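Side-chain contacts in nicotinate phosphoribosyltransferase (Porphyromonas gingivalis, PDB 2IM5), which probably catalyses the ATP-driven synthesis of nicotinate beta-D-ribonucleotide from nicotinate and phosphoribosyl diphosphate, a step on the route to NAD(+): residues 163-168 against 206-211; 278-283 against 317-322. All coordinates share one frame; numbering follows the deposited sequence.

Read from the N terminus, the chain forms these two contacts in series, the first complete before the second begins. Interaction 1 brings residues 163-168 back to residues 206-211 after a loop that contains helix 173-186, strand 191-194 and helix 197-203. Interaction 2 closes a shorter loop, in which strand 301-304 runs between helix 279-292 and helix 310-320. The loops neither cross nor enclose one another, and the centres of the two contacts are about 21 Å apart. Interaction 1 joins the end of strand 162-164 and the loop after it to the loop that follows strand 206-207, near the centre of the molecule; interaction 2 joins two flanking helices farther out.

Interaction 1: residues 163-168 against 206-211; sequences SIFGMR and RVSGTH
Ser163 and Ser208 point their side chains at each other and meet tip to tip, OG to OG at 2.7 Å, in a hydrogen bond that could run in either direction. In Ser208 the hydroxyl lies anti to the backbone N (chi1 173°), which carries it across the gap. The CB of Ser163 also comes to 3.3 Å from Ser208 OG. Both serines are buried, and each hydroxyl gives the other a polar partner.

Phe165, two residues on, brings its ring to the same serine. With CG anti to the carbonyl carbon (chi1 -69°), its CE1 corner reaches 3.5 Å from Ser208 O and 3.7 Å from Ser208 OG, so one ring corner meets both oxygens of that residue. CZ lies 4.2 Å from Gly209 CA, where the glycine offers only backbone to the ring. Ser208 O and Gly209 CA both lie obliquely to the ring. Ser208 thus joins a polar contact to an aromatic one.

Beyond the serines, Thr210 bonds to Arg273 and touches strand 246-248, while the chain runs on toward helix 213-223, whose first residue, His213, is the predicted phosphohistidine, unmodified here. In the parallel sheet, strand 191-194 lies between strands 162-164 and 206-207, and both serines touch its Phe192, so the hydroxyl pair spans an intervening strand of the open alpha/beta barrel.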
loop_
_atom_site.group_PDB
_atom_site.type_symbol
_atom_site.label_atom_id
_atom_site.label_comp_id
_atom_site.label_asym_id
_atom_site.label_seq_id
_atom_site.Cartn_x
_atom_site.Cartn_y
_atom_site.Cartn_z
ATOM N N SER A 163 -12.270 -2.324 3.572
ATOM C CA SER A 163 -11.528 -3.164 2.641
ATOM C C SER A 163 -10.388 -3.817 3.410
ATOM O O SER A 163 -9.913 -3.269 4.408
ATOM C CB SER A 163 -10.948 -2.322 1.489
ATOM O OG SER A 163 -11.961 -1.766 0.668
ATOM N N ILE A 164 -9.956 -4.983 2.939
ATOM C CA ILE A 164 -8.862 -5.720 3.567
ATOM C C ILE A 164 -7.528 -5.284 2.946
ATOM O O ILE A 164 -7.273 -5.547 1.770
ATOM C CB ILE A 164 -9.046 -7.244 3.363
ATOM C CG1 ILE A 164 -10.430 -7.665 3.866
ATOM C CG2 ILE A 164 -7.938 -8.009 4.085
ATOM C CD1 ILE A 164 -10.805 -9.100 3.536
ATOM N N PHE A 165 -6.695 -4.615 3.744
ATOM C CA PHE A 165 -5.381 -4.117 3.318
ATOM C C PHE A 165 -4.252 -4.720 4.165
ATOM O O PHE A 165 -3.302 -4.009 4.487
ATOM C CB PHE A 165 -5.270 -2.592 3.522
ATOM C CG PHE A 165 -6.125 -1.757 2.613
ATOM C CD1 PHE A 165 -6.849 -2.319 1.572
ATOM C CD2 PHE A 165 -6.171 -0.374 2.795
ATOM C CE1 PHE A 165 -7.611 -1.515 0.714
ATOM C CE2 PHE A 165 -6.926 0.439 1.951
ATOM C CZ PHE A 165 -7.648 -0.133 0.907
ATOM N N GLY A 166 -4.316 -5.992 4.533
ATOM C CA GLY A 166 -3.252 -6.511 5.386
ATOM C C GLY A 166 -2.269 -7.533 4.836
ATOM O O GLY A 166 -1.648 -8.270 5.608
ATOM N N MET A 167 -2.103 -7.575 3.522
ATOM C CA MET A 167 -1.199 -8.539 2.911
ATOM C C MET A 167 0.265 -8.490 3.361
ATOM O O MET A 167 0.822 -9.495 3.794
ATOM C CB MET A 167 -1.272 -8.419 1.386
ATOM C CG MET A 167 -0.077 -9.012 0.660
ATOM S SD MET A 167 -0.463 -9.537 -1.017
ATOM C CE MET A 167 0.680 -10.894 -1.170
ATOM N N ARG A 168 0.886 -7.323 3.262
ATOM C CA ARG A 168 2.289 -7.191 3.624
ATOM C C ARG A 168 2.709 -7.722 4.992
ATOM O O ARG A 168 3.831 -8.200 5.144
ATOM C CB ARG A 168 2.726 -5.741 3.474
ATOM C CG ARG A 168 2.976 -5.360 2.027
ATOM C CD ARG A 168 3.218 -3.866 1.887
ATOM N NE ARG A 168 2.039 -3.123 2.309
ATOM C CZ ARG A 168 1.985 -1.804 2.410
ATOM N NH1 ARG A 168 3.052 -1.072 2.116
ATOM N NH2 ARG A 168 0.862 -1.216 2.806
ATOM N N ARG A 206 -14.360 -7.583 -4.974
ATOM C CA ARG A 206 -13.841 -6.452 -5.729
ATOM C C ARG A 206 -12.418 -6.194 -5.229
ATOM O O ARG A 206 -12.102 -6.495 -4.074
ATOM C CB ARG A 206 -14.664 -5.188 -5.458
ATOM C CG ARG A 206 -16.052 -5.148 -6.072
ATOM C CD ARG A 206 -16.689 -3.777 -5.840
ATOM N NE ARG A 206 -17.071 -3.576 -4.444
ATOM C CZ ARG A 206 -18.235 -3.956 -3.923
ATOM N NH1 ARG A 206 -19.146 -4.549 -4.681
ATOM N NH2 ARG A 206 -18.488 -3.757 -2.638
ATOM N N VAL A 207 -11.557 -5.656 -6.091
ATOM C CA VAL A 207 -10.210 -5.325 -5.652
ATOM C C VAL A 207 -10.354 -3.913 -5.108
ATOM O O VAL A 207 -11.204 -3.157 -5.569
ATOM C CB VAL A 207 -9.179 -5.336 -6.800
ATOM C CG1 VAL A 207 -8.973 -6.759 -7.292
ATOM C CG2 VAL A 207 -9.639 -4.433 -7.934
ATOM N N SER A 208 -9.534 -3.552 -4.132
ATOM C CA SER A 208 -9.622 -2.231 -3.532
ATOM C C SER A 208 -8.243 -1.674 -3.206
ATOM O O SER A 208 -7.375 -2.395 -2.714
ATOM C CB SER A 208 -10.473 -2.319 -2.261
ATOM O OG SER A 208 -10.470 -1.113 -1.530
ATOM N N GLY A 209 -8.043 -0.389 -3.480
ATOM C CA GLY A 209 -6.759 0.228 -3.197
ATOM C C GLY A 209 -6.647 1.632 -3.763
ATOM O O GLY A 209 -7.520 2.086 -4.503
ATOM N N THR A 210 -5.572 2.329 -3.413
ATOM C CA THR A 210 -5.352 3.688 -3.900
ATOM C C THR A 210 -3.916 3.770 -4.389
ATOM O O THR A 210 -3.149 2.839 -4.184
ATOM C CB THR A 210 -5.513 4.723 -2.768
ATOM O OG1 THR A 210 -4.455 4.552 -1.813
ATOM C CG2 THR A 210 -6.852 4.546 -2.068
ATOM N N HIS A 211 -3.550 4.874 -5.031
ATOM C CA HIS A 211 -2.171 5.020 -5.485
ATOM C C HIS A 211 -1.367 5.060 -4.179
ATOM O O HIS A 211 -1.894 5.431 -3.130
ATOM C CB HIS A 211 -1.992 6.315 -6.285
ATOM C CG HIS A 211 -1.951 7.551 -5.440
ATOM N ND1 HIS A 211 -0.898 7.841 -4.595
ATOM C CD2 HIS A 211 -2.839 8.560 -5.291
ATOM C CE1 HIS A 211 -1.142 8.973 -3.961
ATOM N NE2 HIS A 211 -2.313 9.430 -4.364
#

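Interaction 2: residues 278-283 against 317-322; sequences DPEIFI and QKLCAG
Ile283 and Leu319 meet at about a right angle and carry much of an apolar contact between two neighbouring helices. The CD1 methyl of Ile283 does most of the touching. It lies 3.8 Å from Leu319 CB and 3.5 Å from Cys320 SG, with two consecutive residues of the facing helix receiving a single methyl. The extended outer torsion of Ile283 (chi2 170°) pushes CD1 away from its own backbone to reach them, while its CG1 makes a looser approach to the same sulfur. Cys320 SG thus serves here as an apolar surface.

A second patch lies toward the start of helix 279-292, where Leu319 sends its CD2 branch to the base of Glu280, 3.8 Å from CB. Here the glutamate contributes its aliphatic root: CG leaves anti to the backbone N, and the chain continues extended toward its carboxylate.

No polar bond crosses between the segments; the one made by a side chain inside 278-283 is a helix cap. Asp278 is the N-cap of helix 279-292, and its OD2 accepts from Ile281 N at 2.9 Å. The N-H to acceptor angle is 137°, and the donor stands above the carboxylate plane, 49° out of it. The negative charge beside the helix start probably interacts favourably with the helix dipole. Gln317, facing away from the contact, bonds through NE2 to Arg159 O.

Strand 301-304 connects the pair in a helix-strand-helix passage of the barrel, and its Phe304 touches both Ile283 and Cys320, continuing the apolar layer inward. With no hydrogen bond across it, the contact between these two segments rests on van der Waals packing of hydrocarbon and sulfur, a partly buried seam that demands no exact polar alignment.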
loop_
_atom_site.group_PDB
_atom_site.type_symbol
_atom_site.label_atom_id
_atom_site.label_comp_id
_atom_site.label_asym_id
_atom_site.label_seq_id
_atom_site.Cartn_x
_atom_site.Cartn_y
_atom_site.Cartn_z
ATOM N N ASP A 278 -3.789 12.304 13.702
ATOM C CA ASP A 278 -5.119 12.198 14.286
ATOM C C ASP A 278 -6.210 12.347 13.223
ATOM O O ASP A 278 -6.244 13.338 12.496
ATOM C CB ASP A 278 -5.296 13.264 15.365
ATOM C CG ASP A 278 -6.714 13.326 15.891
ATOM O OD1 ASP A 278 -7.202 12.305 16.413
ATOM O OD2 ASP A 278 -7.345 14.398 15.772
ATOM N N PRO A 279 -7.122 11.363 13.131
ATOM C CA PRO A 279 -8.207 11.402 12.146
ATOM C C PRO A 279 -9.155 12.596 12.283
ATOM O O PRO A 279 -9.589 13.181 11.286
ATOM C CB PRO A 279 -8.902 10.048 12.343
ATOM C CG PRO A 279 -8.632 9.722 13.770
ATOM C CD PRO A 279 -7.188 10.130 13.934
ATOM N N GLU A 280 -9.470 12.965 13.518
ATOM C CA GLU A 280 -10.360 14.097 13.758
ATOM C C GLU A 280 -9.753 15.391 13.227
ATOM O O GLU A 280 -10.452 16.243 12.679
ATOM C CB GLU A 280 -10.655 14.224 15.255
ATOM C CG GLU A 280 -11.490 15.435 15.630
ATOM C CD GLU A 280 -12.246 15.239 16.942
ATOM O OE1 GLU A 280 -11.716 14.559 17.850
ATOM O OE2 GLU A 280 -13.371 15.775 17.066
ATOM N N ILE A 281 -8.443 15.540 13.391
ATOM C CA ILE A 281 -7.757 16.723 12.894
ATOM C C ILE A 281 -7.763 16.701 11.362
ATOM O O ILE A 281 -7.957 17.732 10.718
ATOM C CB ILE A 281 -6.305 16.775 13.419
ATOM C CG1 ILE A 281 -6.324 17.105 14.915
ATOM C CG2 ILE A 281 -5.492 17.812 12.651
ATOM C CD1 ILE A 281 -4.971 17.036 15.576
ATOM N N PHE A 282 -7.567 15.519 10.785
ATOM C CA PHE A 282 -7.563 15.376 9.334
ATOM C C PHE A 282 -8.936 15.755 8.774
ATOM O O PHE A 282 -9.035 16.458 7.766
ATOM C CB PHE A 282 -7.242 13.933 8.940
ATOM C CG PHE A 282 -7.186 13.715 7.457
ATOM C CD1 PHE A 282 -6.000 13.925 6.753
ATOM C CD2 PHE A 282 -8.325 13.319 6.758
ATOM C CE1 PHE A 282 -5.948 13.742 5.367
ATOM C CE2 PHE A 282 -8.287 13.137 5.381
ATOM C CZ PHE A 282 -7.095 13.348 4.681
ATOM N N ILE A 283 -9.997 15.289 9.429
ATOM C CA ILE A 283 -11.353 15.587 8.976
ATOM C C ILE A 283 -11.606 17.094 8.916
ATOM O O ILE A 283 -12.192 17.594 7.948
ATOM C CB ILE A 283 -12.397 14.913 9.892
ATOM C CG1 ILE A 283 -12.262 13.391 9.777
ATOM C CG2 ILE A 283 -13.797 15.365 9.512
ATOM C CD1 ILE A 283 -13.062 12.610 10.793
ATOM N N GLN A 317 -16.158 6.825 12.180
ATOM C CA GLN A 317 -17.412 6.880 11.451
ATOM C C GLN A 317 -18.348 7.909 12.106
ATOM O O GLN A 317 -19.047 8.650 11.417
ATOM C CB GLN A 317 -18.023 5.472 11.431
ATOM C CG GLN A 317 -19.246 5.284 10.557
ATOM C CD GLN A 317 -19.571 3.812 10.352
ATOM O OE1 GLN A 317 -19.217 2.963 11.179
ATOM N NE2 GLN A 317 -20.250 3.501 9.255
ATOM N N LYS A 318 -18.338 7.973 13.434
ATOM C CA LYS A 318 -19.180 8.929 14.157
ATOM C C LYS A 318 -18.692 10.351 13.899
ATOM O O LYS A 318 -19.488 11.259 13.669
ATOM C CB LYS A 318 -19.150 8.657 15.660
ATOM C CG LYS A 318 -19.634 7.274 16.067
ATOM C CD LYS A 318 -19.594 7.103 17.586
ATOM C CE LYS A 318 -19.823 5.649 17.989
ATOM N NZ LYS A 318 -21.076 5.102 17.392
ATOM N N LEU A 319 -17.377 10.539 13.953
ATOM C CA LEU A 319 -16.778 11.845 13.702
ATOM C C LEU A 319 -17.156 12.403 12.329
ATOM O O LEU A 319 -17.292 13.615 12.163
ATOM C CB LEU A 319 -15.255 11.745 13.790
ATOM C CG LEU A 319 -14.565 11.916 15.147
ATOM C CD1 LEU A 319 -15.370 11.252 16.248
ATOM C CD2 LEU A 319 -13.160 11.331 15.063
ATOM N N CYS A 320 -17.327 11.517 11.350
ATOM C CA CYS A 320 -17.670 11.933 9.995
ATOM C C CYS A 320 -19.153 12.175 9.763
ATOM O O CYS A 320 -19.524 12.894 8.839
ATOM C CB CYS A 320 -17.183 10.889 8.988
ATOM S SG CYS A 320 -15.396 10.766 8.869
ATOM N N ALA A 321 -19.996 11.566 10.593
ATOM C CA ALA A 321 -21.444 11.695 10.450
ATOM C C ALA A 321 -21.900 13.119 10.155
ATOM O O ALA A 321 -21.614 14.042 10.912
ATOM C CB ALA A 321 -22.133 11.177 11.703
ATOM N N GLY A 322 -22.595 13.288 9.036
ATOM C CA GLY A 322 -23.105 14.591 8.652
ATOM C C GLY A 322 -22.105 15.589 8.096
ATOM O O GLY A 322 -22.466 16.735 7.846
#